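Local coordinates for regulatory protein (Pseudomonas aeruginosa, PDB 5J2Y) that represses quorum-sensing and virulence genes by binding promoter DNA, probably through its helix-turn-helix domain, at residues 32-37 with 55-60; 42-45 with 50-53. All coordinates share one frame; numbering follows the deposited sequence.

Interaction 1 of 2, residues 32-37 with 55-60. With nucleotides of chain F.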
loop_
_atom_site.group_PDB
_atom_site.type_symbol
_atom_site.label_atom_id
_atom_site.label_comp_id
_atom_site.label_asym_id
_atom_site.label_seq_id
_atom_site.Cartn_x
_atom_site.Cartn_y
_atom_site.Cartn_z
ATOM N N SER A 32 -6.451 3.354 0.997
ATOM C CA SER A 32 -6.990 4.261 1.990
ATOM C C SER A 32 -6.675 3.842 3.411
ATOM O O SER A 32 -6.733 4.678 4.295
ATOM C CB SER A 32 -8.506 4.499 1.781
ATOM O OG SER A 32 -9.220 3.288 1.883
ATOM N N ARG A 33 -6.307 2.575 3.646
ATOM C CA ARG A 33 -5.826 2.158 4.996
ATOM C C ARG A 33 -4.625 2.950 5.429
ATOM O O ARG A 33 -4.356 3.020 6.623
ATOM C CB ARG A 33 -5.393 0.693 5.046
ATOM C CG ARG A 33 -6.467 -0.279 4.652
ATOM C CD ARG A 33 -6.179 -1.666 5.181
ATOM N NE ARG A 33 -7.366 -2.495 4.937
ATOM C CZ ARG A 33 -7.520 -3.305 3.883
ATOM N NH1 ARG A 33 -6.543 -3.472 3.005
ATOM N NH2 ARG A 33 -8.646 -3.986 3.727
ATOM N N PHE A 34 -3.871 3.465 4.441
ATOM C CA PHE A 34 -2.667 4.269 4.661
ATOM C C PHE A 34 -2.929 5.780 4.514
ATOM O O PHE A 34 -2.019 6.575 4.633
ATOM C CB PHE A 34 -1.549 3.848 3.667
ATOM C CG PHE A 34 -1.279 2.363 3.646
ATOM C CD1 PHE A 34 -0.566 1.760 4.666
ATOM C CD2 PHE A 34 -1.710 1.578 2.591
ATOM C CE1 PHE A 34 -0.319 0.409 4.653
ATOM C CE2 PHE A 34 -1.491 0.217 2.584
ATOM C CZ PHE A 34 -0.777 -0.364 3.618
ATOM N N GLY A 35 -4.171 6.167 4.220
ATOM C CA GLY A 35 -4.483 7.563 3.953
ATOM C C GLY A 35 -4.008 8.021 2.588
ATOM O O GLY A 35 -3.725 9.196 2.373
ATOM N N ILE A 36 -3.922 7.079 1.664
ATOM C CA ILE A 36 -3.469 7.347 0.323
ATOM C C ILE A 36 -4.683 7.233 -0.604
ATOM O O ILE A 36 -5.427 6.264 -0.565
ATOM C CB ILE A 36 -2.367 6.350 -0.061
ATOM C CG1 ILE A 36 -1.119 6.632 0.760
ATOM C CG2 ILE A 36 -1.979 6.455 -1.534
ATOM C CD1 ILE A 36 -0.096 5.497 0.729
ATOM N N SER A 37 -4.856 8.217 -1.462
ATOM C CA SER A 37 -5.983 8.256 -2.349
ATOM C C SER A 37 -5.865 7.202 -3.474
ATOM O O SER A 37 -4.769 6.723 -3.823
ATOM C CB SER A 37 -6.054 9.624 -2.971
ATOM O OG SER A 37 -4.911 9.827 -3.832
ATOM N N TYR A 55 7.046 3.685 1.066
ATOM C CA TYR A 55 7.805 2.432 0.918
ATOM C C TYR A 55 7.944 1.728 2.266
ATOM O O TYR A 55 7.676 0.513 2.388
ATOM C CB TYR A 55 9.161 2.719 0.308
ATOM C CG TYR A 55 10.122 1.565 0.361
ATOM C CD1 TYR A 55 9.931 0.431 -0.428
ATOM C CD2 TYR A 55 11.251 1.619 1.148
ATOM C CE1 TYR A 55 10.826 -0.623 -0.376
ATOM C CE2 TYR A 55 12.159 0.577 1.212
ATOM C CZ TYR A 55 11.945 -0.544 0.465
ATOM O OH TYR A 55 12.857 -1.581 0.505
ATOM N N LEU A 56 8.317 2.489 3.300
ATOM C CA LEU A 56 8.486 1.890 4.632
ATOM C C LEU A 56 7.166 1.251 5.075
ATOM O O LEU A 56 7.143 0.105 5.547
ATOM C CB LEU A 56 8.912 2.949 5.666
ATOM C CG LEU A 56 10.262 3.603 5.502
ATOM C CD1 LEU A 56 10.462 4.554 6.650
ATOM C CD2 LEU A 56 11.370 2.587 5.506
ATOM N N LEU A 57 6.058 1.993 4.954
ATOM C CA LEU A 57 4.792 1.471 5.433
ATOM C C LEU A 57 4.375 0.232 4.684
ATOM O O LEU A 57 3.826 -0.690 5.286
ATOM C CB LEU A 57 3.663 2.472 5.274
ATOM C CG LEU A 57 3.405 3.439 6.385
ATOM C CD1 LEU A 57 2.483 4.502 5.847
ATOM C CD2 LEU A 57 2.783 2.749 7.579
ATOM N N LEU A 58 4.530 0.243 3.359
ATOM C CA LEU A 58 4.138 -0.923 2.577
ATOM C C LEU A 58 4.970 -2.127 2.981
ATOM O O LEU A 58 4.426 -3.218 3.167
ATOM C CB LEU A 58 4.278 -0.697 1.076
ATOM C CG LEU A 58 3.215 0.249 0.533
ATOM C CD1 LEU A 58 3.660 0.757 -0.801
ATOM C CD2 LEU A 58 1.867 -0.461 0.438
ATOM N N HIS A 59 6.257 -1.899 3.185
ATOM C CA HIS A 59 7.172 -2.950 3.662
ATOM C C HIS A 59 6.681 -3.639 4.944
ATOM O O HIS A 59 6.477 -4.849 4.993
ATOM C CB HIS A 59 8.561 -2.400 3.900
ATOM C CG HIS A 59 9.479 -3.409 4.485
ATOM N ND1 HIS A 59 9.944 -4.500 3.782
ATOM C CD2 HIS A 59 9.970 -3.533 5.737
ATOM C CE1 HIS A 59 10.721 -5.223 4.563
ATOM N NE2 HIS A 59 10.744 -4.662 5.758
ATOM N N PHE A 60 6.424 -2.845 5.959
ATOM C CA PHE A 60 6.007 -3.406 7.238
ATOM C C PHE A 60 4.642 -4.071 7.174
ATOM O O PHE A 60 4.368 -5.027 7.911
ATOM C CB PHE A 60 6.026 -2.317 8.316
ATOM C CG PHE A 60 7.409 -1.849 8.646
ATOM C CD1 PHE A 60 8.374 -2.760 9.127
ATOM C CD2 PHE A 60 7.771 -0.508 8.506
ATOM C CE1 PHE A 60 9.657 -2.330 9.435
ATOM C CE2 PHE A 60 9.055 -0.079 8.834
ATOM C CZ PHE A 60 9.993 -0.979 9.288
ATOM P P DT F 17 -3.299 12.283 -1.397
ATOM O OP1 DT F 17 -3.583 12.188 0.053
ATOM O OP2 DT F 17 -2.965 11.044 -2.158
ATOM O "O5'" DT F 17 -4.523 13.065 -2.051
ATOM C "C5'" DT F 17 -4.660 14.487 -1.795
ATOM C "C4'" DT F 17 -5.601 15.137 -2.786
ATOM O "O4'" DT F 17 -4.923 15.363 -4.044
ATOM C "C3'" DT F 17 -6.866 14.334 -3.121
ATOM O "O3'" DT F 17 -7.981 15.225 -3.009
ATOM C "C2'" DT F 17 -6.643 13.892 -4.558
ATOM C "C1'" DT F 17 -5.805 15.034 -5.101
ATOM N N1 DT F 17 -4.990 14.732 -6.293
ATOM C C2 DT F 17 -4.981 15.645 -7.324
ATOM O O2 DT F 17 -5.627 16.681 -7.303
ATOM N N3 DT F 17 -4.179 15.302 -8.382
ATOM C C4 DT F 17 -3.409 14.160 -8.512
ATOM O O4 DT F 17 -2.747 13.978 -9.532
ATOM C C5 DT F 17 -3.462 13.252 -7.392
ATOM C C7 DT F 17 -2.654 11.993 -7.441
ATOM C C6 DT F 17 -4.242 13.577 -6.354
#
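OP2 of DT17 of chain F, a phosphate oxygen of the DNA backbone, is gripped twice by Ser37. The hydroxyl donates the short bond, with OG 2.8 Å from that OP2. The backbone N of Ser37 adds a weak one at 3.5 Å to the same OP2. At chi1 67° the OG of Ser37 sits between its own N and carbonyl carbon, where it meets the phosphate and also caps, weakly, the N of Cys40. Ser37 is the N-cap of helix 38-45, so the positive end of the helix dipole probably helps to hold the phosphate.

The two segments themselves meet nearer the other end of the loop, through Phe34. Its ring comes obliquely onto helix 52-62: CE2 lies 4.0 Å from CD2 of Leu58, and CD1 lies 4.3 Å from CD1 of Leu57. Leu58 crosses Phe34 at about a right angle and is buried, backed by Trp31 and Met12; Leu57 touches the ring farther round. Tyr61, one turn on from Leu57, packs edge-to-face against Phe34 as well. Just after Phe34 the chain turns through Gly35, whose positive phi of 75° closes helix 27-32 in a Schellman motif, with Gly35 N bonded to Ser32 O at 3.0 Å.

One loop thus carries two chemistries. Toward helix 52-62 it offers carbon, and the contact rests on apolar packing; toward the DNA it grips a phosphate, a group common to every nucleotide, so this hold by itself reads no base.

Interaction 2 of 2, residues 42-45 with 50-53. With nucleotides of chain C.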
loop_
_atom_site.group_PDB
_atom_site.type_symbol
_atom_site.label_atom_id
_atom_site.label_comp_id
_atom_site.label_asym_id
_atom_site.label_seq_id
_atom_site.Cartn_x
_atom_site.Cartn_y
_atom_site.Cartn_z
ATOM N N SER A 42 -3.066 4.462 -7.901
ATOM C CA SER A 42 -2.969 4.064 -9.321
ATOM C C SER A 42 -1.636 4.460 -9.896
ATOM O O SER A 42 -0.991 3.688 -10.615
ATOM C CB SER A 42 -4.048 4.734 -10.174
ATOM O OG SER A 42 -3.798 4.536 -11.581
ATOM N N ARG A 43 -1.218 5.677 -9.610
ATOM C CA ARG A 43 0.071 6.133 -10.150
ATOM C C ARG A 43 1.236 5.333 -9.561
ATOM O O ARG A 43 2.162 4.988 -10.288
ATOM C CB ARG A 43 0.241 7.608 -9.943
ATOM C CG ARG A 43 -0.815 8.420 -10.687
ATOM C CD ARG A 43 -0.594 9.938 -10.623
ATOM N NE ARG A 43 -0.770 10.589 -11.943
ATOM C CZ ARG A 43 -1.725 11.461 -12.268
ATOM N NH1 ARG A 43 -2.639 11.841 -11.387
ATOM N NH2 ARG A 43 -1.760 11.983 -13.491
ATOM N N PHE A 44 1.170 4.964 -8.278
ATOM C CA PHE A 44 2.256 4.122 -7.679
ATOM C C PHE A 44 2.345 2.721 -8.319
ATOM O O PHE A 44 3.399 2.243 -8.636
ATOM C CB PHE A 44 2.055 3.951 -6.161
ATOM C CG PHE A 44 2.206 5.223 -5.362
ATOM C CD1 PHE A 44 3.048 6.242 -5.771
ATOM C CD2 PHE A 44 1.582 5.345 -4.149
ATOM C CE1 PHE A 44 3.215 7.380 -5.002
ATOM C CE2 PHE A 44 1.774 6.456 -3.343
ATOM C CZ PHE A 44 2.579 7.490 -3.774
ATOM N N GLU A 45 1.203 2.074 -8.465
ATOM C CA GLU A 45 1.108 0.736 -9.058
ATOM C C GLU A 45 1.569 0.667 -10.527
ATOM O O GLU A 45 1.753 -0.422 -11.060
ATOM C CB GLU A 45 -0.319 0.215 -8.970
ATOM C CG GLU A 45 -0.748 -0.169 -7.593
ATOM C CD GLU A 45 -2.163 -0.700 -7.511
ATOM O OE1 GLU A 45 -2.767 -0.955 -8.582
ATOM O OE2 GLU A 45 -2.666 -0.868 -6.367
ATOM N N LEU A 50 7.804 6.015 -5.700
ATOM C CA LEU A 50 7.231 5.738 -4.417
ATOM C C LEU A 50 8.045 6.514 -3.382
ATOM O O LEU A 50 9.205 6.244 -3.204
ATOM C CB LEU A 50 7.328 4.252 -4.162
ATOM C CG LEU A 50 6.433 3.652 -3.095
ATOM C CD1 LEU A 50 4.949 3.864 -3.442
ATOM C CD2 LEU A 50 6.723 2.176 -2.876
ATOM N N PRO A 51 7.458 7.514 -2.731
ATOM C CA PRO A 51 8.201 8.200 -1.690
ATOM C C PRO A 51 8.631 7.247 -0.544
ATOM O O PRO A 51 7.957 6.266 -0.248
ATOM C CB PRO A 51 7.208 9.229 -1.162
ATOM C CG PRO A 51 6.034 9.194 -2.061
ATOM C CD PRO A 51 6.043 7.898 -2.764
ATOM N N PHE A 52 9.758 7.535 0.089
ATOM C CA PHE A 52 10.344 6.577 1.013
ATOM C C PHE A 52 9.415 6.232 2.192
ATOM O O PHE A 52 9.200 5.068 2.500
ATOM C CB PHE A 52 11.723 7.042 1.440
ATOM C CG PHE A 52 12.513 6.000 2.177
ATOM C CD1 PHE A 52 12.993 4.874 1.527
ATOM C CD2 PHE A 52 12.762 6.136 3.555
ATOM C CE1 PHE A 52 13.716 3.903 2.220
ATOM C CE2 PHE A 52 13.487 5.184 4.238
ATOM C CZ PHE A 52 13.972 4.072 3.567
ATOM N N PRO A 53 8.751 7.222 2.769
ATOM C CA PRO A 53 7.880 6.851 3.897
ATOM C C PRO A 53 6.780 5.851 3.520
ATOM O O PRO A 53 6.411 4.985 4.309
ATOM C CB PRO A 53 7.249 8.189 4.304
ATOM C CG PRO A 53 8.145 9.231 3.770
ATOM C CD PRO A 53 8.755 8.675 2.515
ATOM P P DA C 8 -4.844 1.566 -13.407
ATOM O OP1 DA C 8 -3.978 0.612 -14.116
ATOM O OP2 DA C 8 -4.504 2.001 -12.035
ATOM O "O5'" DA C 8 -5.006 2.882 -14.294
ATOM C "C5'" DA C 8 -5.919 2.895 -15.391
ATOM C "C4'" DA C 8 -5.848 4.184 -16.177
ATOM O "O4'" DA C 8 -6.848 5.101 -15.691
ATOM C "C3'" DA C 8 -4.541 4.963 -16.148
ATOM O "O3'" DA C 8 -4.488 5.565 -17.447
ATOM C "C2'" DA C 8 -4.758 5.962 -15.019
ATOM C "C1'" DA C 8 -6.248 6.261 -15.129
ATOM N N9 DA C 8 -6.938 6.517 -13.875
ATOM C C8 DA C 8 -6.834 5.824 -12.696
ATOM N N7 DA C 8 -7.654 6.242 -11.764
ATOM C C5 DA C 8 -8.366 7.261 -12.381
ATOM C C6 DA C 8 -9.389 8.106 -11.929
ATOM N N6 DA C 8 -9.902 8.056 -10.697
ATOM N N1 DA C 8 -9.874 9.021 -12.793
ATOM C C2 DA C 8 -9.364 9.072 -14.026
ATOM N N3 DA C 8 -8.406 8.329 -14.570
ATOM C C4 DA C 8 -7.946 7.429 -13.687
ATOM P P DG C 10 -2.742 12.805 -19.174
ATOM O OP1 DG C 10 -2.358 12.356 -20.516
ATOM O OP2 DG C 10 -1.706 12.823 -18.109
ATOM O "O5'" DG C 10 -3.377 14.262 -19.233
ATOM C "C5'" DG C 10 -4.735 14.456 -19.652
ATOM C "C4'" DG C 10 -5.301 15.740 -19.089
ATOM O "O4'" DG C 10 -5.852 15.502 -17.772
ATOM C "C3'" DG C 10 -4.333 16.913 -18.932
ATOM O "O3'" DG C 10 -5.106 18.087 -19.199
ATOM C "C2'" DG C 10 -3.925 16.834 -17.473
ATOM C "C1'" DG C 10 -5.177 16.284 -16.797
ATOM N N9 DG C 10 -4.909 15.417 -15.657
ATOM C C8 DG C 10 -3.980 14.408 -15.594
ATOM N N7 DG C 10 -3.981 13.785 -14.447
ATOM C C5 DG C 10 -4.972 14.417 -13.713
ATOM C C6 DG C 10 -5.433 14.177 -12.391
ATOM O O6 DG C 10 -5.042 13.330 -11.578
ATOM N N1 DG C 10 -6.463 15.042 -12.044
ATOM C C2 DG C 10 -6.971 16.029 -12.855
ATOM N N2 DG C 10 -7.959 16.768 -12.340
ATOM N N3 DG C 10 -6.550 16.262 -14.085
ATOM C C4 DG C 10 -5.561 15.421 -14.449
ATOM P P DT C 9 -3.198 6.396 -17.926
ATOM O OP1 DT C 9 -3.017 6.168 -19.381
ATOM O OP2 DT C 9 -2.083 6.092 -17.000
ATOM O "O5'" DT C 9 -3.654 7.908 -17.738
ATOM C "C5'" DT C 9 -4.790 8.404 -18.462
ATOM C "C4'" DT C 9 -5.037 9.859 -18.137
ATOM O "O4'" DT C 9 -5.818 9.966 -16.925
ATOM C "C3'" DT C 9 -3.789 10.721 -17.926
ATOM O "O3'" DT C 9 -3.982 11.916 -18.690
ATOM C "C2'" DT C 9 -3.793 11.010 -16.432
ATOM C "C1'" DT C 9 -5.279 11.007 -16.127
ATOM N N1 DT C 9 -5.654 10.742 -14.733
ATOM C C2 DT C 9 -6.715 11.449 -14.223
ATOM O O2 DT C 9 -7.324 12.284 -14.866
ATOM N N3 DT C 9 -7.031 11.152 -12.921
ATOM C C4 DT C 9 -6.423 10.217 -12.111
ATOM O O4 DT C 9 -6.833 10.043 -10.969
ATOM C C5 DT C 9 -5.322 9.502 -12.712
ATOM C C7 DT C 9 -4.590 8.481 -11.902
ATOM C C6 DT C 9 -4.991 9.801 -13.976
#
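Phe44 and Leu50 meet in the helix-turn-helix domain, where the chain, after helix 38-45, which lies in the major groove as a recognition helix does, loops back to the start of helix 52-62. The tight part is here. CD1 of Leu50 sits over one face of the Phe44 ring, 3.7 Å from the centroid and only 17° off the ring normal, a CH-pi contact. Leu50 gets there with CG anti to its backbone N, which brings the branch over the ring although its CB does not aim at the helix. Both residues are buried, with Ala13 and Met12 of helix 9-22 packing against Phe44 and Leu50 respectively.

Toward the CZ end of the ring the contact narrows to a smaller patch, just as close but nearer the open side. Pro51, only partly buried, reaches Phe44 with its CD alone, 3.6 Å from CZ and meeting the ring obliquely. Both Phe44 and Pro51 also pack on DNA phosphates. Pro51 is the N-cap residue of helix 52-62, so this edge marks where the next helix starts.

The helix face turned from Leu50 works on the DNA. OG of Ser42 donates to OP2 of DA8 of chain C at 2.7 Å. Arg43, its chain bent at chi3 (135°), brings two nitrogens to the Hoogsteen edge of DG10 of chain C: NH1 to O6 at 2.8 Å, and NH2 to N7 at 3.0 Å and nearly straight, 172°. That paired grip is the classic arginine reading of guanine. DT9 of chain C lies over one face of the guanidinium, and its methyl C7 comes 4.0 Å from CG of Arg43.

In the fold
From the N terminus the chain runs through helix 9-22 and helix 27-32 to the turn at 32-37, where interaction 1 opens. It then makes helix 38-45, the loop beyond it, and helix 52-62. Interaction 2 closes the short loop between 42-45 and 50-53, and it is nested inside the longer loop that interaction 1 closes when 55-60 comes back to 32-37. Interaction 1 packs on the body of helix 52-62, interaction 2 on the residues leading into it, and their centres are about 9 Å apart. Leu50 CD2 packs on Leu58 CD1 at 4.0 Å, and Ile36 approaches Phe44, so the two join into one apolar core. Met12 of helix 9-22 borders both.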